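Local structure of galactitol 1-phosphate 5-dehydrogenase (Escherichia coli, 4UEJ) at residues 107-112 / 121-126; 164-169 / 174-179. The protein oxidises galactitol 1-phosphate to D-tagatose 6-phosphate with NAD(+) as the electron acceptor, working as a zinc-dependent dehydrogenase of the alcohol dehydrogenase family. One frame throughout, in Å; residues are numbered along the deposited sequence.

Interaction 1: residues 107-112 / 121-126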
# COMPACT_ATOMS: atom_id res chain seq x y z
N ASP A 107 -0.45 -17.69 19.90
CA ASP A 107 0.42 -18.85 19.75
C ASP A 107 0.37 -19.28 18.29
O ASP A 107 -0.54 -18.91 17.55
CB ASP A 107 -0.01 -19.99 20.66
CG ASP A 107 1.15 -20.88 21.07
OD1 ASP A 107 2.25 -20.78 20.46
OD2 ASP A 107 0.97 -21.68 22.01
N PHE A 108 1.36 -20.05 17.87
CA PHE A 108 1.33 -20.53 16.50
C PHE A 108 1.95 -21.91 16.43
O PHE A 108 3.13 -22.09 16.75
CB PHE A 108 2.05 -19.57 15.55
CG PHE A 108 1.73 -19.83 14.12
CD1 PHE A 108 2.44 -20.77 13.40
CD2 PHE A 108 0.69 -19.17 13.50
CE1 PHE A 108 2.14 -21.02 12.08
CE2 PHE A 108 0.38 -19.42 12.21
CZ PHE A 108 1.11 -20.34 11.48
N ILE A 109 1.14 -22.88 16.05
CA ILE A 109 1.58 -24.26 15.97
C ILE A 109 2.63 -24.39 14.86
O ILE A 109 2.36 -24.07 13.71
CB ILE A 109 0.38 -25.18 15.73
CG1 ILE A 109 -0.51 -25.18 16.98
CG2 ILE A 109 0.82 -26.60 15.34
CD1 ILE A 109 -1.94 -25.56 16.69
N GLY A 110 3.82 -24.83 15.23
CA GLY A 110 4.90 -24.99 14.27
C GLY A 110 5.80 -23.78 14.15
O GLY A 110 6.64 -23.71 13.24
N SER A 111 5.65 -22.82 15.05
CA SER A 111 6.52 -21.65 15.04
C SER A 111 6.77 -21.16 16.47
O SER A 111 7.92 -21.06 16.91
CB SER A 111 5.93 -20.53 14.19
OG SER A 111 6.78 -19.39 14.17
N ARG A 112 5.70 -20.85 17.19
CA ARG A 112 5.84 -20.39 18.57
C ARG A 112 5.70 -21.53 19.58
O ARG A 112 6.09 -21.40 20.73
CB ARG A 112 4.81 -19.28 18.86
CG ARG A 112 5.02 -18.04 18.01
CD ARG A 112 4.07 -16.91 18.38
NE ARG A 112 4.29 -15.75 17.52
CZ ARG A 112 3.75 -14.55 17.72
NH1 ARG A 112 2.95 -14.34 18.76
NH2 ARG A 112 4.01 -13.55 16.88
N ILE A 121 -0.22 -34.87 17.94
CA ILE A 121 -0.09 -33.56 18.55
C ILE A 121 -1.34 -33.24 19.38
O ILE A 121 -2.43 -33.68 19.06
CB ILE A 121 0.15 -32.47 17.47
CG1 ILE A 121 0.55 -31.15 18.12
CG2 ILE A 121 -1.08 -32.34 16.54
CD1 ILE A 121 0.91 -30.05 17.13
N VAL A 122 -1.16 -32.51 20.47
CA VAL A 122 -2.29 -32.02 21.24
C VAL A 122 -2.44 -30.52 20.98
O VAL A 122 -1.48 -29.77 21.05
CB VAL A 122 -2.11 -32.29 22.74
CG1 VAL A 122 -3.15 -31.54 23.55
CG2 VAL A 122 -2.21 -33.79 23.01
N VAL A 123 -3.66 -30.10 20.64
CA VAL A 123 -3.95 -28.69 20.34
C VAL A 123 -5.33 -28.31 20.89
O VAL A 123 -6.09 -29.18 21.31
CB VAL A 123 -3.93 -28.39 18.82
CG1 VAL A 123 -2.59 -28.77 18.20
CG2 VAL A 123 -5.06 -29.12 18.11
N LYS A 124 -5.65 -27.02 20.87
CA LYS A 124 -6.99 -26.58 21.26
C LYS A 124 -8.02 -26.98 20.21
O LYS A 124 -7.70 -27.09 19.03
CB LYS A 124 -7.04 -25.07 21.48
CG LYS A 124 -5.98 -24.54 22.41
CD LYS A 124 -5.98 -25.25 23.74
CE LYS A 124 -4.89 -24.66 24.63
NZ LYS A 124 -4.76 -25.36 25.94
N ARG A 125 -9.25 -27.20 20.65
CA ARG A 125 -10.38 -27.39 19.73
C ARG A 125 -10.39 -26.32 18.64
O ARG A 125 -10.64 -26.60 17.47
CB ARG A 125 -11.71 -27.36 20.50
CG ARG A 125 -12.95 -27.26 19.61
CD ARG A 125 -13.07 -28.46 18.69
NE ARG A 125 -14.21 -28.35 17.78
CZ ARG A 125 -14.15 -27.84 16.56
NH1 ARG A 125 -13.00 -27.37 16.08
NH2 ARG A 125 -15.24 -27.79 15.80
N LYS A 126 -10.08 -25.08 19.03
CA LYS A 126 -10.11 -23.98 18.08
C LYS A 126 -8.97 -24.05 17.07
O LYS A 126 -8.93 -23.28 16.12
CB LYS A 126 -10.08 -22.64 18.81
CG LYS A 126 -11.43 -22.29 19.44
CD LYS A 126 -11.48 -20.86 19.92
CE LYS A 126 -12.90 -20.30 19.86
NZ LYS A 126 -13.86 -21.17 20.59
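I109 meets I121 and V123 through aliphatic branches alone; none of the flat groups of 107-112 touches 121-126. The F108 ring packs edge-to-face with H59, and the R112 guanidinium makes a cation-pi contact with Y106. The D107 carboxylate bonds within its own segment: F108 N reaches D107 OD1 at 2.8 Å, on the anti side and 31° out of the carboxylate plane, with a bent N-H···O angle of 134°.

Across the contact the two arms of I109 divide the work. With chi1 at -68°, CG2 stands anti to the backbone N while CG1 lies beside it. I109 CG2 meets I121 CD1 at 3.9 Å, and I109 CD1, at the end of the other arm, touches V123 CG1 at 3.6 Å. The side chains of I109 and V123 cross at about a right angle, and I109 CD1 is also 4.1 Å from V123 CB.

F108 O receives S111 N at 3.1 Å and R112 N at 2.9 Å, which curls 108-112 into a turn that contains I109. F61 of strand 60-68 touches both I109 and I121, adding to the buried apolar contact. The I109 side chain is about 5 Å from that of H59, which coordinates a zinc ion, probably the catalytic one, placing this packing beside the metal site in the GroES-like domain of zinc-containing alcohol dehydrogenases.

Interaction 2: residues 164-169 / 174-179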
# COMPACT_ATOMS: atom_id res chain seq x y z
N VAL A 164 -5.57 -10.78 -12.63
CA VAL A 164 -4.78 -11.22 -11.50
C VAL A 164 -3.38 -11.56 -11.99
O VAL A 164 -3.19 -12.18 -13.05
CB VAL A 164 -5.44 -12.42 -10.79
CG1 VAL A 164 -4.52 -13.01 -9.71
CG2 VAL A 164 -6.75 -11.98 -10.16
N ILE A 165 -2.40 -11.11 -11.22
CA ILE A 165 -1.01 -11.44 -11.51
C ILE A 165 -0.44 -12.06 -10.26
O ILE A 165 -0.45 -11.44 -9.19
CB ILE A 165 -0.21 -10.19 -11.91
CG1 ILE A 165 -0.86 -9.50 -13.11
CG2 ILE A 165 1.25 -10.54 -12.19
CD1 ILE A 165 -0.14 -8.22 -13.55
N ILE A 166 0.05 -13.29 -10.38
CA ILE A 166 0.67 -13.97 -9.25
C ILE A 166 2.17 -14.01 -9.45
O ILE A 166 2.66 -14.59 -10.41
CB ILE A 166 0.14 -15.42 -9.08
CG1 ILE A 166 -1.39 -15.45 -9.01
CG2 ILE A 166 0.81 -16.06 -7.86
CD1 ILE A 166 -2.02 -14.59 -7.86
N ILE A 167 2.91 -13.39 -8.54
CA ILE A 167 4.35 -13.38 -8.66
C ILE A 167 4.90 -14.40 -7.67
O ILE A 167 4.65 -14.32 -6.47
CB ILE A 167 4.95 -11.98 -8.41
CG1 ILE A 167 4.38 -10.97 -9.40
CG2 ILE A 167 6.46 -12.02 -8.56
CD1 ILE A 167 4.69 -9.51 -9.01
N GLY A 168 5.62 -15.39 -8.18
CA GLY A 168 6.10 -16.46 -7.32
C GLY A 168 5.28 -17.69 -7.61
O GLY A 168 4.05 -17.68 -7.46
N ALA A 169 5.96 -18.75 -8.04
CA ALA A 169 5.29 -19.99 -8.41
C ALA A 169 5.66 -21.12 -7.45
O ALA A 169 5.80 -22.28 -7.86
CB ALA A 169 5.64 -20.37 -9.85
N LEU A 174 1.08 -21.10 -6.72
CA LEU A 174 0.36 -21.98 -7.62
C LEU A 174 -1.07 -22.19 -7.14
O LEU A 174 -1.98 -22.27 -7.94
CB LEU A 174 1.08 -23.31 -7.76
CG LEU A 174 2.42 -23.21 -8.49
CD1 LEU A 174 3.21 -24.53 -8.40
CD2 LEU A 174 2.16 -22.84 -9.95
N LEU A 175 -1.26 -22.31 -5.82
CA LEU A 175 -2.62 -22.45 -5.28
C LEU A 175 -3.43 -21.19 -5.58
O LEU A 175 -4.61 -21.27 -5.95
CB LEU A 175 -2.59 -22.72 -3.78
CG LEU A 175 -2.10 -24.15 -3.42
CD1 LEU A 175 -1.75 -24.21 -1.93
CD2 LEU A 175 -3.14 -25.17 -3.76
N ALA A 176 -2.79 -20.03 -5.41
CA ALA A 176 -3.45 -18.76 -5.68
C ALA A 176 -3.92 -18.65 -7.13
O ALA A 176 -4.99 -18.11 -7.41
CB ALA A 176 -2.52 -17.60 -5.34
N ILE A 177 -3.13 -19.16 -8.07
CA ILE A 177 -3.57 -19.20 -9.46
C ILE A 177 -4.85 -19.98 -9.61
O ILE A 177 -5.81 -19.50 -10.23
CB ILE A 177 -2.50 -19.82 -10.36
CG1 ILE A 177 -1.27 -18.91 -10.40
CG2 ILE A 177 -3.06 -20.09 -11.75
CD1 ILE A 177 -0.06 -19.54 -11.05
N GLN A 178 -4.88 -21.18 -9.03
CA GLN A 178 -6.05 -22.04 -9.10
C GLN A 178 -7.27 -21.38 -8.46
O GLN A 178 -8.37 -21.47 -9.01
CB GLN A 178 -5.76 -23.38 -8.42
CG GLN A 178 -4.62 -24.15 -9.04
CD GLN A 178 -4.42 -25.49 -8.38
OE1 GLN A 178 -5.36 -26.06 -7.84
NE2 GLN A 178 -3.20 -26.01 -8.41
N CYS A 179 -7.07 -20.72 -7.32
CA CYS A 179 -8.18 -20.07 -6.65
C CYS A 179 -8.70 -18.88 -7.46
O CYS A 179 -9.91 -18.72 -7.61
CB CYS A 179 -7.79 -19.61 -5.25
SG CYS A 179 -7.59 -21.02 -4.12
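I166, on strand 163-167, packs against A176 and I177 of the helix that follows, and its two side-chain torsions account for both contacts. A chi1 of -54° sets CG1 of I166 beside the backbone N, where I166 CG1 meets I177 CG1 at 3.7 Å; chi2 of -58° then bends the chain so that I166 CD1 approaches A176 CB at 4.0 Å. I177 also touches V188 and A190 on strand 187-192.

Past the strand end the partners change. L174 does not start out toward 164-169, yet its branched end reaches A169: L174 CD1 lies 3.5 Å from A169 O, a carbon against a carbonyl oxygen, and L174 CD2 is 4.3 Å from A169 CB. G168, at a positive phi of 106°, turns the chain here, and A169 N is hydrogen-bonded to D192 OD1.

G168 opens a GxGxxG-type sequence, consistent with the strand-turn-helix of a Rossmann nucleotide-binding fold. All five touching residues are buried, and the contact rests on I166, I177 and L174 together with the two alanines. With no hydrogen bond across it, strand and helix are held here by van der Waals packing and burial, which set no bond direction.

Overall arrangement
Following the chain from the N terminus, interaction 1 comes first: 107-112 is joined to 121-126 across eight intervening residues, closing a loop within the GroES-like region. Helix 143-155 then leads on to strand 163-167, where interaction 2 closes a shorter connection of four residues, three of them already in helix 171-182. The two are in series, so they neither nest nor cross. The centres of interactions 1 and 2 are 28 Å apart, on opposite sides of the chain's centre, and the nearest atoms of interactions 1 and 2 remain about 14 Å apart. Interaction 1 ties the turn at 108-112 to strand 120-124 of the mixed sheet, near the zinc ligand H59, whereas interaction 2 joins strand 163-167 to helix 171-182.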